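Local coordinates for ribosomal RNA small subunit methyltransferase D (Haemophilus influenzae, PDB 2IFT), which probably transfers a methyl group from S-adenosyl-L-methionine to the N2 amino group of one guanine of 16S rRNA in the assembled 30S particle, at residues G60-G65 against F81-K86; V129-P134 against I159-E164. One frame throughout, in Å; residues are numbered along the deposited sequence.

Contact 1 of 2, residues G60-G65 against F81-K86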
ATOM      1  N   GLY A  60      -3.300  -0.876  -1.860  1.00 15.88           N
ATOM      2  CA  GLY A  60      -4.043  -1.713  -2.788  1.00 14.05           C
ATOM      3  C   GLY A  60      -5.242  -2.486  -2.307  1.00 13.84           C
ATOM      4  O   GLY A  60      -6.274  -2.511  -2.979  1.00 15.21           O
ATOM      5  N   PHE A  61      -5.096  -3.142  -1.166  1.00 10.80           N
ATOM      6  CA  PHE A  61      -6.163  -3.940  -0.586  1.00 12.70           C
ATOM      7  C   PHE A  61      -6.209  -3.514   0.886  1.00 14.74           C
ATOM      8  O   PHE A  61      -5.793  -4.249   1.768  1.00 13.53           O
ATOM      9  CB  PHE A  61      -5.829  -5.436  -0.714  1.00 12.51           C
ATOM     10  CG  PHE A  61      -5.646  -5.904  -2.139  1.00 12.69           C
ATOM     11  CD1 PHE A  61      -4.502  -5.577  -2.856  1.00 14.49           C
ATOM     12  CD2 PHE A  61      -6.644  -6.630  -2.780  1.00 15.47           C
ATOM     13  CE1 PHE A  61      -4.353  -5.963  -4.190  1.00 14.99           C
ATOM     14  CE2 PHE A  61      -6.511  -7.022  -4.116  1.00 14.29           C
ATOM     15  CZ  PHE A  61      -5.367  -6.688  -4.824  1.00 15.27           C
ATOM     16  N   ALA A  62      -6.715  -2.304   1.111  1.00 15.48           N
ATOM     17  CA  ALA A  62      -6.814  -1.681   2.421  1.00 16.29           C
ATOM     18  C   ALA A  62      -7.143  -2.561   3.623  1.00 15.96           C
ATOM     19  O   ALA A  62      -6.288  -2.794   4.470  1.00 15.99           O
ATOM     20  CB  ALA A  62      -7.801  -0.526   2.348  1.00 20.22           C
ATOM     21  N   GLY A  63      -8.373  -3.048   3.710  1.00 16.66           N
ATOM     22  CA  GLY A  63      -8.739  -3.858   4.858  1.00 17.06           C
ATOM     23  C   GLY A  63      -8.779  -2.922   6.057  1.00 18.84           C
ATOM     24  O   GLY A  63      -9.501  -1.929   6.041  1.00 19.32           O
ATOM     25  N   SER A  64      -7.997  -3.223   7.088  1.00 20.85           N
ATOM     26  CA  SER A  64      -7.929  -2.384   8.289  1.00 21.21           C
ATOM     27  C   SER A  64      -7.448  -0.982   7.929  1.00 21.06           C
ATOM     28  O   SER A  64      -7.863  -0.004   8.540  1.00 22.51           O
ATOM     29  CB  SER A  64      -6.925  -2.953   9.280  1.00 21.29           C
ATOM     30  OG  SER A  64      -6.926  -4.363   9.259  1.00 31.02           O
ATOM     31  N   GLY A  65      -6.547  -0.899   6.952  1.00 19.84           N
ATOM     32  CA  GLY A  65      -6.000   0.385   6.552  1.00 18.97           C
ATOM     33  C   GLY A  65      -4.700   0.668   7.295  1.00 19.79           C
ATOM     34  O   GLY A  65      -4.064   1.693   7.079  1.00 19.33           O
ATOM     35  N   PHE A  81      -6.942   4.633  -0.602  1.00 21.06           N
ATOM     36  CA  PHE A  81      -7.289   3.299  -0.129  1.00 20.89           C
ATOM     37  C   PHE A  81      -8.262   2.621  -1.090  1.00 20.34           C
ATOM     38  O   PHE A  81      -9.314   3.174  -1.394  1.00 20.08           O
ATOM     39  CB  PHE A  81      -7.958   3.358   1.251  1.00 21.08           C
ATOM     40  CG  PHE A  81      -7.155   4.078   2.304  1.00 21.54           C
ATOM     41  CD1 PHE A  81      -7.071   5.470   2.310  1.00 22.52           C
ATOM     42  CD2 PHE A  81      -6.531   3.364   3.324  1.00 19.48           C
ATOM     43  CE1 PHE A  81      -6.379   6.141   3.327  1.00 23.13           C
ATOM     44  CE2 PHE A  81      -5.838   4.022   4.338  1.00 21.15           C
ATOM     45  CZ  PHE A  81      -5.764   5.411   4.341  1.00 21.46           C
ATOM     46  N   LEU A  82      -7.895   1.437  -1.573  1.00 18.65           N
ATOM     47  CA  LEU A  82      -8.753   0.667  -2.464  1.00 17.78           C
ATOM     48  C   LEU A  82      -9.358  -0.478  -1.662  1.00 18.41           C
ATOM     49  O   LEU A  82      -8.640  -1.286  -1.061  1.00 19.50           O
ATOM     50  CB  LEU A  82      -7.950   0.114  -3.645  1.00 16.84           C
ATOM     51  CG  LEU A  82      -8.055   0.950  -4.925  1.00 16.93           C
ATOM     52  CD1 LEU A  82      -9.484   0.884  -5.466  1.00 13.91           C
ATOM     53  CD2 LEU A  82      -7.662   2.392  -4.638  1.00 15.73           C
ATOM     54  N   GLU A  83     -10.681  -0.546  -1.644  1.00 18.64           N
ATOM     55  CA  GLU A  83     -11.364  -1.581  -0.877  1.00 20.63           C
ATOM     56  C   GLU A  83     -12.692  -1.976  -1.513  1.00 19.05           C
ATOM     57  O   GLU A  83     -13.569  -1.141  -1.683  1.00 17.86           O
ATOM     58  CB  GLU A  83     -11.587  -1.080   0.555  1.00 20.72           C
ATOM     59  CG  GLU A  83     -12.269  -2.071   1.467  1.00 20.99           C
ATOM     60  CD  GLU A  83     -11.612  -3.435   1.434  1.00 23.26           C
ATOM     61  OE1 GLU A  83     -10.403  -3.522   1.759  1.00 23.19           O
ATOM     62  OE2 GLU A  83     -12.310  -4.415   1.083  1.00 20.64           O
ATOM     63  N   LEU A  84     -12.815  -3.258  -1.852  1.00 19.48           N
ATOM     64  CA  LEU A  84     -14.007  -3.819  -2.488  1.00 20.81           C
ATOM     65  C   LEU A  84     -15.206  -3.914  -1.544  1.00 20.96           C
ATOM     66  O   LEU A  84     -16.320  -3.523  -1.895  1.00 19.92           O
ATOM     67  CB  LEU A  84     -13.710  -5.228  -3.013  1.00 20.74           C
ATOM     68  CG  LEU A  84     -14.515  -5.739  -4.214  1.00 23.30           C
ATOM     69  CD1 LEU A  84     -14.548  -7.253  -4.186  1.00 18.83           C
ATOM     70  CD2 LEU A  84     -15.919  -5.184  -4.204  1.00 25.22           C
ATOM     71  N   ASP A  85     -14.971  -4.465  -0.358  1.00 21.51           N
ATOM     72  CA  ASP A  85     -16.020  -4.637   0.634  1.00 22.85           C
ATOM     73  C   ASP A  85     -16.491  -3.277   1.139  1.00 22.95           C
ATOM     74  O   ASP A  85     -15.734  -2.553   1.787  1.00 22.03           O
ATOM     75  CB  ASP A  85     -15.498  -5.462   1.805  1.00 22.54           C
ATOM     76  CG  ASP A  85     -16.603  -5.898   2.731  1.00 24.47           C
ATOM     77  OD1 ASP A  85     -17.462  -5.063   3.064  1.00 25.07           O
ATOM     78  OD2 ASP A  85     -16.610  -7.077   3.130  1.00 27.78           O
ATOM     79  N   LYS A  86     -17.744  -2.943   0.841  1.00 23.20           N
ATOM     80  CA  LYS A  86     -18.313  -1.665   1.240  1.00 24.39           C
ATOM     81  C   LYS A  86     -18.330  -1.485   2.749  1.00 25.67           C
ATOM     82  O   LYS A  86     -18.143  -0.376   3.249  1.00 27.37           O
ATOM     83  CB  LYS A  86     -19.720  -1.520   0.674  1.00 23.32           C
TER

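Contact 2 of 2, residues V129-P134 against I159-E164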
ATOM      1  N   VAL A 129       3.491   1.918  -3.002  1.00 15.16           N
ATOM      2  CA  VAL A 129       2.378   0.979  -3.140  1.00 13.24           C
ATOM      3  C   VAL A 129       2.458  -0.196  -2.172  1.00 14.06           C
ATOM      4  O   VAL A 129       3.507  -0.837  -2.056  1.00 15.34           O
ATOM      5  CB  VAL A 129       2.314   0.404  -4.568  1.00 12.77           C
ATOM      6  CG1 VAL A 129       1.193  -0.611  -4.670  1.00 13.42           C
ATOM      7  CG2 VAL A 129       2.109   1.524  -5.580  1.00 12.05           C
ATOM      8  N   PHE A 130       1.342  -0.464  -1.487  1.00 12.72           N
ATOM      9  CA  PHE A 130       1.218  -1.569  -0.539  1.00 13.93           C
ATOM     10  C   PHE A 130       0.286  -2.621  -1.138  1.00 16.05           C
ATOM     11  O   PHE A 130      -0.903  -2.355  -1.357  1.00 17.29           O
ATOM     12  CB  PHE A 130       0.605  -1.105   0.794  1.00 14.99           C
ATOM     13  CG  PHE A 130       1.320   0.045   1.437  1.00 14.78           C
ATOM     14  CD1 PHE A 130       0.751   1.313   1.440  1.00 14.54           C
ATOM     15  CD2 PHE A 130       2.570  -0.132   2.027  1.00 16.49           C
ATOM     16  CE1 PHE A 130       1.412   2.399   2.022  1.00 14.86           C
ATOM     17  CE2 PHE A 130       3.238   0.943   2.612  1.00 16.08           C
ATOM     18  CZ  PHE A 130       2.651   2.219   2.606  1.00 14.87           C
ATOM     19  N   LEU A 131       0.822  -3.803  -1.413  1.00 17.31           N
ATOM     20  CA  LEU A 131       0.039  -4.901  -1.964  1.00 19.31           C
ATOM     21  C   LEU A 131       0.065  -6.105  -1.031  1.00 21.77           C
ATOM     22  O   LEU A 131       1.030  -6.879  -1.039  1.00 22.28           O
ATOM     23  CB  LEU A 131       0.595  -5.340  -3.313  1.00 18.35           C
ATOM     24  CG  LEU A 131       0.479  -4.402  -4.496  1.00 18.82           C
ATOM     25  CD1 LEU A 131       1.150  -5.047  -5.682  1.00 19.20           C
ATOM     26  CD2 LEU A 131      -0.978  -4.111  -4.793  1.00 18.79           C
ATOM     27  N   ASP A 132      -0.981  -6.261  -0.225  1.00 24.42           N
ATOM     28  CA  ASP A 132      -1.062  -7.395   0.683  1.00 25.76           C
ATOM     29  C   ASP A 132      -2.429  -8.087   0.595  1.00 26.80           C
ATOM     30  O   ASP A 132      -3.175  -8.159   1.567  1.00 26.84           O
ATOM     31  CB  ASP A 132      -0.763  -6.955   2.118  1.00 26.50           C
ATOM     32  CG  ASP A 132      -1.822  -6.028   2.683  1.00 30.20           C
ATOM     33  OD1 ASP A 132      -2.325  -5.165   1.931  1.00 30.24           O
ATOM     34  OD2 ASP A 132      -2.145  -6.160   3.885  1.00 31.43           O
ATOM     35  N   PRO A 133      -2.771  -8.607  -0.589  1.00 28.03           N
ATOM     36  CA  PRO A 133      -4.054  -9.290  -0.757  1.00 29.99           C
ATOM     37  C   PRO A 133      -3.980 -10.733  -0.262  1.00 32.32           C
ATOM     38  O   PRO A 133      -2.906 -11.243   0.058  1.00 29.54           O
ATOM     39  CB  PRO A 133      -4.272  -9.225  -2.258  1.00 28.71           C
ATOM     40  CG  PRO A 133      -2.900  -9.411  -2.772  1.00 28.37           C
ATOM     41  CD  PRO A 133      -2.084  -8.481  -1.886  1.00 27.70           C
ATOM     42  N   PRO A 134      -5.135 -11.409  -0.186  1.00 35.02           N
ATOM     43  CA  PRO A 134      -5.159 -12.801   0.271  1.00 34.35           C
ATOM     44  C   PRO A 134      -4.283 -13.646  -0.645  1.00 34.89           C
ATOM     45  O   PRO A 134      -4.033 -13.270  -1.791  1.00 33.53           O
ATOM     46  CB  PRO A 134      -6.636 -13.164   0.167  1.00 35.36           C
ATOM     47  CG  PRO A 134      -7.311 -11.866   0.494  1.00 35.96           C
ATOM     48  CD  PRO A 134      -6.502 -10.872  -0.320  1.00 34.41           C
ATOM     49  N   ILE A 159       7.569  -0.652  -4.021  1.00 18.18           N
ATOM     50  CA  ILE A 159       6.398  -1.519  -3.996  1.00 18.61           C
ATOM     51  C   ILE A 159       6.579  -2.569  -2.926  1.00 19.75           C
ATOM     52  O   ILE A 159       7.518  -3.368  -2.962  1.00 19.73           O
ATOM     53  CB  ILE A 159       6.165  -2.246  -5.338  1.00 20.25           C
ATOM     54  CG1 ILE A 159       6.293  -1.259  -6.494  1.00 18.25           C
ATOM     55  CG2 ILE A 159       4.761  -2.891  -5.345  1.00 17.47           C
ATOM     56  CD1 ILE A 159       5.316  -0.145  -6.409  1.00 24.26           C
ATOM     57  N   TYR A 160       5.672  -2.539  -1.961  1.00 20.63           N
ATOM     58  CA  TYR A 160       5.684  -3.474  -0.857  1.00 21.53           C
ATOM     59  C   TYR A 160       4.710  -4.597  -1.180  1.00 22.26           C
ATOM     60  O   TYR A 160       3.553  -4.361  -1.548  1.00 22.10           O
ATOM     61  CB  TYR A 160       5.273  -2.756   0.421  1.00 23.47           C
ATOM     62  CG  TYR A 160       5.204  -3.659   1.617  1.00 27.18           C
ATOM     63  CD1 TYR A 160       4.022  -4.314   1.955  1.00 27.55           C
ATOM     64  CD2 TYR A 160       6.326  -3.878   2.403  1.00 28.55           C
ATOM     65  CE1 TYR A 160       3.963  -5.163   3.050  1.00 31.65           C
ATOM     66  CE2 TYR A 160       6.280  -4.728   3.499  1.00 32.46           C
ATOM     67  CZ  TYR A 160       5.094  -5.368   3.819  1.00 33.93           C
ATOM     68  OH  TYR A 160       5.037  -6.205   4.915  1.00 37.82           O
ATOM     69  N   VAL A 161       5.183  -5.824  -1.044  1.00 22.35           N
ATOM     70  CA  VAL A 161       4.356  -6.973  -1.351  1.00 22.51           C
ATOM     71  C   VAL A 161       4.497  -8.057  -0.299  1.00 22.73           C
ATOM     72  O   VAL A 161       5.594  -8.349   0.170  1.00 21.41           O
ATOM     73  CB  VAL A 161       4.734  -7.559  -2.733  1.00 22.28           C
ATOM     74  CG1 VAL A 161       3.860  -8.764  -3.053  1.00 22.24           C
ATOM     75  CG2 VAL A 161       4.592  -6.484  -3.803  1.00 21.38           C
ATOM     76  N   GLU A 162       3.365  -8.629   0.080  1.00 23.92           N
ATOM     77  CA  GLU A 162       3.331  -9.706   1.050  1.00 28.32           C
ATOM     78  C   GLU A 162       2.678 -10.870   0.345  1.00 29.14           C
ATOM     79  O   GLU A 162       1.563 -10.753  -0.157  1.00 31.15           O
ATOM     80  CB  GLU A 162       2.512  -9.313   2.267  1.00 30.06           C
ATOM     81  CG  GLU A 162       3.184  -8.293   3.150  1.00 35.12           C
ATOM     82  CD  GLU A 162       2.407  -8.053   4.421  1.00 37.19           C
ATOM     83  OE1 GLU A 162       2.863  -7.244   5.249  1.00 36.78           O
ATOM     84  OE2 GLU A 162       1.335  -8.680   4.586  1.00 39.97           O
ATOM     85  N   THR A 163       3.366 -12.000   0.320  1.00 31.12           N
ATOM     86  CA  THR A 163       2.860 -13.161  -0.380  1.00 34.99           C
ATOM     87  C   THR A 163       3.095 -14.466   0.379  1.00 37.40           C
ATOM     88  O   THR A 163       3.748 -14.466   1.424  1.00 37.54           O
ATOM     89  CB  THR A 163       3.511 -13.194  -1.776  1.00 34.68           C
ATOM     90  OG1 THR A 163       2.533 -12.822  -2.750  1.00 37.65           O
ATOM     91  CG2 THR A 163       4.102 -14.544  -2.097  1.00 37.93           C
ATOM     92  N   GLU A 164       2.540 -15.566  -0.134  1.00 38.74           N
ATOM     93  CA  GLU A 164       2.713 -16.876   0.487  1.00 39.52           C
ATOM     94  C   GLU A 164       4.192 -17.240   0.491  1.00 40.30           C
ATOM     95  O   GLU A 164       4.877 -17.146  -0.526  1.00 38.49           O
ATOM     96  CB  GLU A 164       1.911 -17.943  -0.264  1.00 38.65           C
TER

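Contact 1 of 2, residues G60-G65 against F81-K86
Ala62 turns its methyl onto the root of the Phe81 side chain, with Ala62 CB 4.0 Å from Phe81 CB. The Phe81 ring then reaches along the turn to Gly65. Its CG lies beside the backbone N (chi1 -55°), which swings CE2 to 4.0 Å from Gly65 O. That oxygen lies at the ring edge, near the ring plane. Next to this contact, Ala62 N donates to Leu82 O at 3.1 Å, tilted from the carbonyl plane. Gly60 O rests on the CB of Leu82 at 3.2 Å, and also takes a hydrogen bond from Ser113.

Glu83 grips the loop one residue further on, at Gly63. Its CG is anti to the backbone N (chi1 -179°), and a bend at chi2 (50°) folds the carboxylate back to Gly63. Gly63 N meets OE1 of Glu83 at 2.9 Å, on the anti side and somewhat out of the carboxylate plane. The second oxygen, OE2, uses its anti lone pair to accept from Asp85 N at 3.0 Å. One bond on each oxygen limits the rotation of the group. It also ties the loop to the turn that leads into helix 86-98. Within the loop, Ala62 to Gly65 form a type II' turn, and Gly63 and Gly65 both have positive phi.

Leu92 of helix 86-98 touches both Ala62 and Phe81. A glycine-rich loop after the first strand, beside an acidic residue just past the second, is typical of Rossmann-like class I methyltransferases. In that family these elements border the S-adenosyl-L-methionine pocket, and the arrangement here is consistent with that role.

Contact 2 of 2, residues V129-P134 against I159-E164
Ile159 pushes its CD1 methyl against Val129, 3.6 Å from Val129 CB and almost as near to CG2. CG1 of Ile159 sits beside the backbone N (chi1 -46°), and this turns the branch across to the neighbouring strand. The other branch of Ile159 helps form a shallow notch on the same face. Leu131 CD1 rests in the notch between the two methyls, 4.2 Å from both Ile159 CG2 and Val161 CG2. Leu131 and Val161 otherwise run side by side, pointing the same way.

On the opposite face Phe130 and Tyr160 pair obliquely: CD2 of Phe130 comes to within 4.1 Å of Tyr160 CB. Further along, Glu162 has an extended chain beyond CG, which carries its carboxylate alongside Asp132. Glu162 OE2 lies 3.7 Å from Asp132 CB. OE1 of Glu162 sits in the plane of the Tyr160 ring, at its edge by the hydroxyl, but the modelled O-O distance is too short to trust.

The backbones set this spacing. They run parallel, 8° apart. Tyr160 N bonds to Val129 O at 2.8 Å, Leu131 N to Tyr160 O at 2.8 Å, and Glu162 N to Leu131 O.

Just past strand 126-131, starting at Asp132, comes the Asp-Pro-Pro-Phe form of the motif shared with N6-adenine methyltransferases. The face of Val129, Leu131 and Val161 is covered by helix 139-149, through Leu147, Ala143 and Ile144. Strand 153-154 adds Leu153 against Val129 and Ile159. Strand 56-59 lies next to strand 126-131 on one side. Strand 186-193 borders strand 157-164 on the other, where Tyr188 touches Tyr160 and Glu162.

In the fold
From the N terminus, strand 56-59 runs into the 60-65 loop, then helix 66-73 and strand 78-82. Contact 1 closes this first beta-alpha-beta unit at the ends of its strands. The chain then passes through helix 86-98 and strand 106-109 before strand 126-131. Contact 2 closes a later excursion, through helix 139-149, when strand 157-164 returns alongside. The two closures follow in series and neither nests in the other. They meet in the middle of one mixed sheet: Gly60 N probably bonds to Phe130 O at 2.9 Å, and the Phe61 ring packs on Leu131 and Pro133. The glycine-rich loop and the Asp-Pro-Pro-Phe motif are thereby joined.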